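Local structure of aminotransferase, class III (Deinococcus radiodurans, 3I4J) at residues G262-L270 against S302-L310; A338-V346 against L352-L360. The protein probably acts as a pyridoxal-phosphate-dependent transaminase of class III, moving amino groups between amino and keto compounds. The protein carries 1 engineered substitution. All coordinates share one frame; numbering follows the deposited sequence.

Contact 1. Residues G262-L270 against S302-L310; sequences GLAAGYAPL and SVAAGLSVL
Val-309 meets the loop 262-270 with both methyls. A chi1 of 167° directs CG1 to Ala-265 CB and CG2 to the turn beside it, 3.5 Å from Ala-264 O and 4.1 Å from Tyr-267 CD2, an oblique approach to the phenol ring. The same Ala-264 O accepts the backbone N-H of Tyr-267 and lies in plane at the edge of that ring, within the type I' turn 264-267. Replacing Val-309 by alanine would probably open a gap beside this turn, with no methyls left against Ala-265 CB and Tyr-267 CD2.

One and two turns earlier on the helix, the apolar contacts involve smaller groups. Ala-268 CB rests 3.6 Å from Ala-305 CB and 3.7 Å from Ser-302 CA. Leu-270 extends its CD2 to 3.8 Å from Gly-306 CA; a CB on Gly-306 would clash with this methyl, so the absence of a side chain permits the close approach. The CA atoms come nearest here, Ala-264 CA to Gly-306 CA at 4.3 Å.

No direct hydrogen bond crosses the interface. Instead, a water donates to Leu-263 O at 2.6 Å and to Gly-306 O at 2.8 Å, joining the two backbones through one molecule.

All the touching residues are buried. At the dimer interface, Gly-266 N bonds Tyr-296 OH of the second subunit, and Pro-269 packs on that subunit's Ser-302. The contact packs the connection between strands 256-259 and 271-275 of the seven-stranded sheet against helix 300-315. This is the large sheet of fold type I transaminases, and the loop probably follows directly on the cofactor-bearing lysine, as in this family. Tyr-267, its OH hydrogen-bonded to Gly-44 O and Arg-47 N, touches Val-50 of helix 48-60, and helix 72-84 lies against Leu-263 and Val-303 through Tyr-77.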
ATOM      1  N   GLY C 262       3.458  -2.502  12.625  1.00 35.58           N
ATOM      2  CA  GLY C 262       2.764  -2.889  13.837  1.00 35.07           C
ATOM      3  C   GLY C 262       1.468  -2.165  14.148  1.00 33.11           C
ATOM      4  O   GLY C 262       0.779  -2.533  15.099  1.00 33.91           O
ATOM      5  N   LEU C 263       1.128  -1.147  13.360  1.00 30.73           N
ATOM      6  CA  LEU C 263      -0.091  -0.383  13.598  1.00 26.70           C
ATOM      7  C   LEU C 263      -1.314  -1.305  13.623  1.00 25.52           C
ATOM      8  O   LEU C 263      -2.120  -1.243  14.553  1.00 24.23           O
ATOM      9  CB  LEU C 263      -0.250   0.707  12.529  1.00 25.34           C
ATOM     10  CG  LEU C 263      -1.105   1.921  12.900  1.00 25.24           C
ATOM     11  CD1 LEU C 263      -0.625   2.501  14.228  1.00 22.43           C
ATOM     12  CD2 LEU C 263      -1.018   2.978  11.803  1.00 21.77           C
ATOM     13  N   ALA C 264      -1.458  -2.147  12.602  1.00 22.53           N
ATOM     14  CA  ALA C 264      -2.563  -3.105  12.558  1.00 21.85           C
ATOM     15  C   ALA C 264      -2.014  -4.515  12.817  1.00 21.23           C
ATOM     16  O   ALA C 264      -2.710  -5.515  12.636  1.00 19.00           O
ATOM     17  CB  ALA C 264      -3.283  -3.043  11.206  1.00 22.05           C
ATOM     18  N   ALA C 265      -0.746  -4.572  13.223  1.00 21.43           N
ATOM     19  CA  ALA C 265      -0.061  -5.820  13.571  1.00 18.86           C
ATOM     20  C   ALA C 265      -0.274  -7.037  12.666  1.00 18.78           C
ATOM     21  O   ALA C 265      -0.450  -8.155  13.155  1.00 17.40           O
ATOM     22  CB  ALA C 265      -0.407  -6.194  15.016  1.00 19.82           C
ATOM     23  N   GLY C 266      -0.258  -6.819  11.356  1.00 16.74           N
ATOM     24  CA  GLY C 266      -0.422  -7.913  10.415  1.00 17.95           C
ATOM     25  C   GLY C 266      -1.848  -8.274  10.042  1.00 16.15           C
ATOM     26  O   GLY C 266      -2.059  -9.145   9.199  1.00 16.88           O
ATOM     27  N   TYR C 267      -2.830  -7.618  10.655  1.00 17.09           N
ATOM     28  CA  TYR C 267      -4.232  -7.913  10.368  1.00 16.65           C
ATOM     29  C   TYR C 267      -4.790  -7.144   9.177  1.00 17.36           C
ATOM     30  O   TYR C 267      -5.783  -7.549   8.575  1.00 18.63           O
ATOM     31  CB  TYR C 267      -5.071  -7.669  11.632  1.00 17.72           C
ATOM     32  CG  TYR C 267      -4.811  -8.760  12.647  1.00 18.22           C
ATOM     33  CD1 TYR C 267      -5.495  -9.976  12.571  1.00 19.48           C
ATOM     34  CD2 TYR C 267      -3.775  -8.646  13.576  1.00 19.33           C
ATOM     35  CE1 TYR C 267      -5.148 -11.051  13.373  1.00 19.40           C
ATOM     36  CE2 TYR C 267      -3.416  -9.726  14.391  1.00 17.42           C
ATOM     37  CZ  TYR C 267      -4.107 -10.928  14.275  1.00 20.49           C
ATOM     38  OH  TYR C 267      -3.735 -12.029  15.018  1.00 21.41           O
ATOM     39  N   ALA C 268      -4.133  -6.046   8.824  1.00 18.07           N
ATOM     40  CA  ALA C 268      -4.561  -5.241   7.694  1.00 17.70           C
ATOM     41  C   ALA C 268      -3.434  -4.310   7.274  1.00 18.31           C
ATOM     42  O   ALA C 268      -2.584  -3.948   8.090  1.00 17.33           O
ATOM     43  CB  ALA C 268      -5.812  -4.428   8.062  1.00 18.06           C
ATOM     44  N   PRO C 269      -3.398  -3.925   5.988  1.00 17.46           N
ATOM     45  CA  PRO C 269      -2.340  -3.020   5.523  1.00 18.12           C
ATOM     46  C   PRO C 269      -2.693  -1.611   5.993  1.00 18.56           C
ATOM     47  O   PRO C 269      -3.504  -0.922   5.367  1.00 20.04           O
ATOM     48  CB  PRO C 269      -2.409  -3.150   3.999  1.00 17.77           C
ATOM     49  CG  PRO C 269      -3.102  -4.480   3.784  1.00 16.36           C
ATOM     50  CD  PRO C 269      -4.149  -4.475   4.849  1.00 17.02           C
ATOM     51  N   LEU C 270      -2.090  -1.200   7.100  1.00 17.00           N
ATOM     52  CA  LEU C 270      -2.344   0.106   7.683  1.00 16.65           C
ATOM     53  C   LEU C 270      -1.041   0.747   8.169  1.00 15.76           C
ATOM     54  O   LEU C 270      -0.173   0.078   8.740  1.00 17.06           O
ATOM     55  CB  LEU C 270      -3.312  -0.044   8.864  1.00 19.14           C
ATOM     56  CG  LEU C 270      -3.741   1.236   9.585  1.00 19.44           C
ATOM     57  CD1 LEU C 270      -4.637   2.049   8.678  1.00 21.87           C
ATOM     58  CD2 LEU C 270      -4.482   0.881  10.866  1.00 20.35           C
ATOM     59  N   SER C 302      -9.625  -1.654   7.334  1.00 18.83           N
ATOM     60  CA  SER C 302      -8.246  -1.662   7.807  1.00 18.64           C
ATOM     61  C   SER C 302      -8.112  -0.820   9.071  1.00 19.53           C
ATOM     62  O   SER C 302      -7.368  -1.170   9.980  1.00 19.44           O
ATOM     63  CB  SER C 302      -7.313  -1.145   6.714  1.00 20.00           C
ATOM     64  OG  SER C 302      -7.292  -2.051   5.622  1.00 17.80           O
ATOM     65  N   VAL C 303      -8.841   0.288   9.121  1.00 19.28           N
ATOM     66  CA  VAL C 303      -8.812   1.158  10.292  1.00 19.74           C
ATOM     67  C   VAL C 303      -9.435   0.417  11.476  1.00 19.88           C
ATOM     68  O   VAL C 303      -8.936   0.495  12.600  1.00 19.89           O
ATOM     69  CB  VAL C 303      -9.567   2.476  10.007  1.00 19.92           C
ATOM     70  CG1 VAL C 303      -9.709   3.305  11.286  1.00 20.85           C
ATOM     71  CG2 VAL C 303      -8.804   3.278   8.956  1.00 20.29           C
ATOM     72  N   ALA C 304     -10.520  -0.311  11.223  1.00 19.33           N
ATOM     73  CA  ALA C 304     -11.172  -1.083  12.276  1.00 20.02           C
ATOM     74  C   ALA C 304     -10.184  -2.105  12.843  1.00 19.69           C
ATOM     75  O   ALA C 304     -10.192  -2.392  14.037  1.00 19.21           O
ATOM     76  CB  ALA C 304     -12.410  -1.796  11.719  1.00 20.20           C
ATOM     77  N   ALA C 305      -9.336  -2.662  11.979  1.00 19.75           N
ATOM     78  CA  ALA C 305      -8.343  -3.632  12.420  1.00 21.06           C
ATOM     79  C   ALA C 305      -7.362  -2.936  13.357  1.00 21.65           C
ATOM     80  O   ALA C 305      -6.994  -3.482  14.399  1.00 21.88           O
ATOM     81  CB  ALA C 305      -7.604  -4.217  11.219  1.00 20.66           C
ATOM     82  N   GLY C 306      -6.946  -1.730  12.975  1.00 20.22           N
ATOM     83  CA  GLY C 306      -6.028  -0.964  13.800  1.00 21.13           C
ATOM     84  C   GLY C 306      -6.637  -0.673  15.158  1.00 20.58           C
ATOM     85  O   GLY C 306      -5.976  -0.823  16.186  1.00 21.40           O
ATOM     86  N   LEU C 307      -7.904  -0.268  15.168  1.00 20.62           N
ATOM     87  CA  LEU C 307      -8.596   0.038  16.421  1.00 21.05           C
ATOM     88  C   LEU C 307      -8.692  -1.187  17.333  1.00 22.08           C
ATOM     89  O   LEU C 307      -8.488  -1.086  18.544  1.00 21.72           O
ATOM     90  CB  LEU C 307      -9.999   0.581  16.123  1.00 22.87           C
ATOM     91  CG  LEU C 307     -10.866   0.990  17.323  1.00 23.95           C
ATOM     92  CD1 LEU C 307     -10.175   2.097  18.112  1.00 24.62           C
ATOM     93  CD2 LEU C 307     -12.223   1.463  16.823  1.00 24.06           C
ATOM     94  N   SER C 308      -9.005  -2.344  16.756  1.00 21.21           N
ATOM     95  CA  SER C 308      -9.118  -3.572  17.537  1.00 21.50           C
ATOM     96  C   SER C 308      -7.751  -3.955  18.100  1.00 21.92           C
ATOM     97  O   SER C 308      -7.635  -4.392  19.247  1.00 22.87           O
ATOM     98  CB  SER C 308      -9.671  -4.707  16.667  1.00 21.61           C
ATOM     99  OG  SER C 308      -9.769  -5.916  17.405  1.00 24.56           O
ATOM    100  N   VAL C 309      -6.714  -3.793  17.288  1.00 20.46           N
ATOM    101  CA  VAL C 309      -5.359  -4.107  17.723  1.00 21.45           C
ATOM    102  C   VAL C 309      -4.974  -3.177  18.875  1.00 21.67           C
ATOM    103  O   VAL C 309      -4.365  -3.608  19.849  1.00 22.11           O
ATOM    104  CB  VAL C 309      -4.348  -3.948  16.561  1.00 21.77           C
ATOM    105  CG1 VAL C 309      -2.915  -3.969  17.093  1.00 21.71           C
ATOM    106  CG2 VAL C 309      -4.543  -5.084  15.551  1.00 21.44           C
ATOM    107  N   LEU C 310      -5.344  -1.906  18.766  1.00 21.20           N
ATOM    108  CA  LEU C 310      -5.040  -0.945  19.819  1.00 23.90           C
ATOM    109  C   LEU C 310      -5.734  -1.336  21.128  1.00 24.79           C
ATOM    110  O   LEU C 310      -5.136  -1.240  22.202  1.00 24.67           O
ATOM    111  CB  LEU C 310      -5.459   0.463  19.393  1.00 23.27           C
ATOM    112  CG  LEU C 310      -5.173   1.589  20.393  1.00 23.73           C
ATOM    113  CD1 LEU C 310      -3.680   1.642  20.724  1.00 23.75           C
ATOM    114  CD2 LEU C 310      -5.647   2.912  19.811  1.00 23.65           C
TER
HETATM  115  O   HOH W   1      -3.416   0.351  16.166  1.00 22.61           O

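Contact 2. Residues A338-V346 against L352-L360; sequences ARFPQMMQV and LLGVVLGDL
Gln-345 O receives Val-356 N at 2.8 Å in a nearly straight bond (175° at the hydrogen), with the donor in the carbonyl plane. Gln-342 O likewise takes Gly-358 N at 3.0 Å in its carbonyl plane, though less straight at 142°. Between them, Val-356 O receives two weak bonds, from Met-344 N and Gln-345 N. Both residues therefore face Val-356, which defines a classic beta bulge and shifts the register by one within the antiparallel hairpin 343-349/352-357. A chi1 of -55° sets Met-344 CG 3.4 Å from Gly-358 N, and the bends at chi2 and chi3 then bring SD and CE to the glycine CA.

The Met-343 chain ends against Val-355, CE to CG1 3.7 Å, and runs alongside Leu-357, pointing the same way. Beyond the paired strands, Leu-360 CD2 reaches Pro-341 CG at 3.6 Å and also touches Gln-342 CG, crossing both side chains at a slant. The type I turn from Phe-340 to Met-343 places Pro-341 and Gln-342 just after helix 318-339. Further out, Leu-425 of helix 411-428 packs on Met-343, and Leu-401 of strand 400-403 on Val-355; that strand pairs with 352-357 as the third of the sheet.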
ATOM      1  N   ALA C 338      28.999 -15.853  25.905  1.00 30.70           N
ATOM      2  CA  ALA C 338      30.060 -16.615  26.555  1.00 30.55           C
ATOM      3  C   ALA C 338      30.369 -17.868  25.750  1.00 31.51           C
ATOM      4  O   ALA C 338      31.528 -18.240  25.565  1.00 31.27           O
ATOM      5  CB  ALA C 338      29.633 -16.996  27.967  1.00 32.62           C
ATOM      6  N   ARG C 339      29.311 -18.512  25.275  1.00 30.87           N
ATOM      7  CA  ARG C 339      29.422 -19.729  24.490  1.00 30.51           C
ATOM      8  C   ARG C 339      29.759 -19.402  23.038  1.00 29.17           C
ATOM      9  O   ARG C 339      30.477 -20.151  22.366  1.00 27.90           O
ATOM     10  CB  ARG C 339      28.092 -20.484  24.589  1.00 32.37           C
ATOM     11  CG  ARG C 339      27.958 -21.760  23.782  1.00 36.04           C
ATOM     12  CD  ARG C 339      26.728 -22.507  24.291  1.00 38.67           C
ATOM     13  NE  ARG C 339      26.146 -23.442  23.333  1.00 43.18           N
ATOM     14  CZ  ARG C 339      26.793 -24.457  22.772  1.00 44.33           C
ATOM     15  NH1 ARG C 339      28.069 -24.686  23.061  1.00 45.50           N
ATOM     16  NH2 ARG C 339      26.149 -25.258  21.933  1.00 44.18           N
ATOM     17  N   PHE C 340      29.250 -18.271  22.560  1.00 27.94           N
ATOM     18  CA  PHE C 340      29.487 -17.855  21.183  1.00 28.14           C
ATOM     19  C   PHE C 340      30.069 -16.452  21.097  1.00 26.92           C
ATOM     20  O   PHE C 340      29.357 -15.487  20.808  1.00 25.66           O
ATOM     21  CB  PHE C 340      28.179 -17.925  20.396  1.00 28.98           C
ATOM     22  CG  PHE C 340      27.577 -19.297  20.365  1.00 29.86           C
ATOM     23  CD1 PHE C 340      28.142 -20.301  19.585  1.00 31.30           C
ATOM     24  CD2 PHE C 340      26.477 -19.604  21.158  1.00 29.63           C
ATOM     25  CE1 PHE C 340      27.622 -21.593  19.598  1.00 31.94           C
ATOM     26  CE2 PHE C 340      25.948 -20.895  21.179  1.00 30.21           C
ATOM     27  CZ  PHE C 340      26.523 -21.889  20.397  1.00 30.18           C
ATOM     28  N   PRO C 341      31.381 -16.322  21.346  1.00 27.10           N
ATOM     29  CA  PRO C 341      32.035 -15.013  21.287  1.00 26.61           C
ATOM     30  C   PRO C 341      32.057 -14.393  19.890  1.00 27.18           C
ATOM     31  O   PRO C 341      32.557 -13.283  19.713  1.00 28.34           O
ATOM     32  CB  PRO C 341      33.433 -15.294  21.851  1.00 25.74           C
ATOM     33  CG  PRO C 341      33.660 -16.742  21.528  1.00 26.19           C
ATOM     34  CD  PRO C 341      32.314 -17.360  21.821  1.00 24.95           C
ATOM     35  N   GLN C 342      31.530 -15.109  18.899  1.00 27.05           N
ATOM     36  CA  GLN C 342      31.462 -14.566  17.547  1.00 27.85           C
ATOM     37  C   GLN C 342      30.372 -13.499  17.556  1.00 26.19           C
ATOM     38  O   GLN C 342      30.233 -12.721  16.612  1.00 27.13           O
ATOM     39  CB  GLN C 342      31.120 -15.649  16.518  1.00 28.58           C
ATOM     40  CG  GLN C 342      32.203 -16.699  16.335  1.00 30.34           C
ATOM     41  CD  GLN C 342      32.057 -17.868  17.289  1.00 30.61           C
ATOM     42  OE1 GLN C 342      31.413 -17.761  18.331  1.00 30.53           O
ATOM     43  NE2 GLN C 342      32.671 -18.992  16.940  1.00 31.02           N
ATOM     44  N   MET C 343      29.592 -13.485  18.633  1.00 25.68           N
ATOM     45  CA  MET C 343      28.539 -12.490  18.804  1.00 26.44           C
ATOM     46  C   MET C 343      29.288 -11.226  19.251  1.00 27.73           C
ATOM     47  O   MET C 343      29.500 -11.007  20.446  1.00 27.13           O
ATOM     48  CB  MET C 343      27.541 -12.952  19.883  1.00 25.06           C
ATOM     49  CG  MET C 343      26.748 -14.224  19.524  1.00 26.14           C
ATOM     50  SD  MET C 343      25.660 -14.860  20.846  1.00 17.85           S
ATOM     51  CE  MET C 343      24.189 -13.818  20.609  1.00 24.10           C
ATOM     52  N   MET C 344      29.703 -10.425  18.270  1.00 28.32           N
ATOM     53  CA  MET C 344      30.467  -9.191  18.486  1.00 30.67           C
ATOM     54  C   MET C 344      29.782  -8.198  19.414  1.00 31.62           C
ATOM     55  O   MET C 344      30.433  -7.526  20.218  1.00 32.63           O
ATOM     56  CB  MET C 344      30.730  -8.497  17.143  1.00 33.00           C
ATOM     57  CG  MET C 344      31.425  -9.359  16.094  1.00 33.40           C
ATOM     58  SD  MET C 344      33.215  -9.444  16.285  1.00 31.87           S
ATOM     59  CE  MET C 344      33.728  -8.483  14.908  1.00 36.87           C
ATOM     60  N   GLN C 345      28.465  -8.091  19.285  1.00 31.06           N
ATOM     61  CA  GLN C 345      27.700  -7.167  20.102  1.00 30.93           C
ATOM     62  C   GLN C 345      26.238  -7.581  20.161  1.00 30.36           C
ATOM     63  O   GLN C 345      25.693  -8.111  19.191  1.00 28.19           O
ATOM     64  CB  GLN C 345      27.822  -5.750  19.530  1.00 33.89           C
ATOM     65  CG  GLN C 345      27.047  -4.686  20.291  1.00 37.11           C
ATOM     66  CD  GLN C 345      27.424  -3.279  19.862  1.00 39.64           C
ATOM     67  OE1 GLN C 345      27.464  -2.969  18.669  1.00 40.03           O
ATOM     68  NE2 GLN C 345      27.699  -2.416  20.833  1.00 41.43           N
ATOM     69  N   VAL C 346      25.622  -7.351  21.315  1.00 28.41           N
ATOM     70  CA  VAL C 346      24.217  -7.670  21.530  1.00 29.91           C
ATOM     71  C   VAL C 346      23.547  -6.397  22.028  1.00 28.25           C
ATOM     72  O   VAL C 346      24.065  -5.722  22.919  1.00 29.08           O
ATOM     73  CB  VAL C 346      24.044  -8.798  22.573  1.00 31.41           C
ATOM     74  CG1 VAL C 346      24.708  -8.410  23.881  1.00 35.10           C
ATOM     75  CG2 VAL C 346      22.565  -9.075  22.796  1.00 35.34           C
ATOM     76  N   LEU C 352      12.921  -5.096  20.491  1.00 20.40           N
ATOM     77  CA  LEU C 352      13.600  -4.839  19.227  1.00 20.14           C
ATOM     78  C   LEU C 352      15.056  -5.086  19.621  1.00 20.86           C
ATOM     79  O   LEU C 352      15.656  -4.289  20.341  1.00 20.91           O
ATOM     80  CB  LEU C 352      13.398  -3.394  18.764  1.00 20.78           C
ATOM     81  CG  LEU C 352      14.185  -2.997  17.511  1.00 22.44           C
ATOM     82  CD1 LEU C 352      13.993  -4.046  16.437  1.00 25.54           C
ATOM     83  CD2 LEU C 352      13.726  -1.632  17.014  1.00 24.36           C
ATOM     84  N   LEU C 353      15.613  -6.207  19.177  1.00 22.56           N
ATOM     85  CA  LEU C 353      16.982  -6.551  19.547  1.00 22.08           C
ATOM     86  C   LEU C 353      17.853  -6.853  18.343  1.00 23.02           C
ATOM     87  O   LEU C 353      17.352  -7.143  17.259  1.00 23.47           O
ATOM     88  CB  LEU C 353      16.981  -7.758  20.491  1.00 21.82           C
ATOM     89  CG  LEU C 353      16.112  -7.654  21.749  1.00 23.22           C
ATOM     90  CD1 LEU C 353      14.731  -8.255  21.482  1.00 21.35           C
ATOM     91  CD2 LEU C 353      16.792  -8.382  22.896  1.00 22.58           C
ATOM     92  N   GLY C 354      19.166  -6.793  18.547  1.00 21.80           N
ATOM     93  CA  GLY C 354      20.082  -7.064  17.458  1.00 23.49           C
ATOM     94  C   GLY C 354      21.327  -7.791  17.913  1.00 24.61           C
ATOM     95  O   GLY C 354      21.777  -7.636  19.051  1.00 25.83           O
ATOM     96  N   VAL C 355      21.874  -8.601  17.015  1.00 25.90           N
ATOM     97  CA  VAL C 355      23.087  -9.361  17.283  1.00 26.06           C
ATOM     98  C   VAL C 355      24.035  -9.115  16.124  1.00 27.28           C
ATOM     99  O   VAL C 355      23.687  -9.356  14.967  1.00 25.84           O
ATOM    100  CB  VAL C 355      22.794 -10.883  17.378  1.00 26.34           C
ATOM    101  CG1 VAL C 355      24.096 -11.659  17.574  1.00 27.86           C
ATOM    102  CG2 VAL C 355      21.844 -11.158  18.529  1.00 26.12           C
ATOM    103  N   VAL C 356      25.223  -8.602  16.430  1.00 26.62           N
ATOM    104  CA  VAL C 356      26.226  -8.342  15.407  1.00 28.69           C
ATOM    105  C   VAL C 356      27.210  -9.504  15.450  1.00 28.54           C
ATOM    106  O   VAL C 356      27.749  -9.831  16.509  1.00 28.02           O
ATOM    107  CB  VAL C 356      26.964  -7.018  15.679  1.00 29.40           C
ATOM    108  CG1 VAL C 356      28.026  -6.783  14.612  1.00 30.69           C
ATOM    109  CG2 VAL C 356      25.965  -5.873  15.707  1.00 28.56           C
ATOM    110  N   LEU C 357      27.436 -10.129  14.301  1.00 30.14           N
ATOM    111  CA  LEU C 357      28.327 -11.279  14.221  1.00 31.75           C
ATOM    112  C   LEU C 357      29.631 -10.993  13.486  1.00 32.09           C
ATOM    113  O   LEU C 357      29.693 -10.109  12.630  1.00 31.37           O
ATOM    114  CB  LEU C 357      27.599 -12.431  13.530  1.00 33.64           C
ATOM    115  CG  LEU C 357      26.290 -12.855  14.199  1.00 36.87           C
ATOM    116  CD1 LEU C 357      25.469 -13.692  13.236  1.00 38.43           C
ATOM    117  CD2 LEU C 357      26.595 -13.620  15.478  1.00 36.91           C
ATOM    118  N   GLY C 358      30.664 -11.760  13.826  1.00 33.09           N
ATOM    119  CA  GLY C 358      31.966 -11.603  13.200  1.00 36.98           C
ATOM    120  C   GLY C 358      32.871 -12.782  13.514  1.00 38.47           C
ATOM    121  O   GLY C 358      32.474 -13.696  14.236  1.00 37.26           O
ATOM    122  N   ASP C 359      34.089 -12.774  12.974  1.00 41.53           N
ATOM    123  CA  ASP C 359      35.032 -13.864  13.221  1.00 43.74           C
ATOM    124  C   ASP C 359      35.865 -13.539  14.462  1.00 44.48           C
ATOM    125  O   ASP C 359      36.142 -12.373  14.746  1.00 44.43           O
ATOM    126  CB  ASP C 359      35.943 -14.066  12.006  1.00 47.04           C
ATOM    127  CG  ASP C 359      37.165 -13.172  12.034  1.00 49.28           C
ATOM    128  OD1 ASP C 359      38.188 -13.584  12.626  1.00 50.37           O
ATOM    129  OD2 ASP C 359      37.098 -12.055  11.475  1.00 51.72           O
ATOM    130  N   LEU C 360      36.260 -14.573  15.199  1.00 44.42           N
ATOM    131  CA  LEU C 360      37.040 -14.390  16.419  1.00 43.71           C
ATOM    132  C   LEU C 360      38.371 -13.683  16.193  1.00 43.83           C
ATOM    133  O   LEU C 360      38.866 -12.988  17.084  1.00 42.74           O
ATOM    134  CB  LEU C 360      37.284 -15.741  17.098  1.00 43.36           C
ATOM    135  CG  LEU C 360      36.033 -16.513  17.521  1.00 43.15           C
ATOM    136  CD1 LEU C 360      36.442 -17.759  18.291  1.00 42.86           C
ATOM    137  CD2 LEU C 360      35.142 -15.629  18.385  1.00 42.73           C
TER

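Contact 1 and contact 2 lie on opposite sides of the chain's centre, with their own centres 34 Å apart and their nearest atoms about 11 Å apart, so neither touches the other. They follow in series along the chain: helix 300-315, which carries one half of contact 1, is succeeded by helix 318-339, which runs into the turn before the hairpin of contact 2. Contact 1 is wholly buried, its centre about 14 Å from that of the chain; it reaches the second subunit, and 262-270 probably lies next to the cofactor-bearing lysine, as in this family. Contact 2, its centre about 23 Å out, is peripheral, partly exposed and meets no other chain of the assembly.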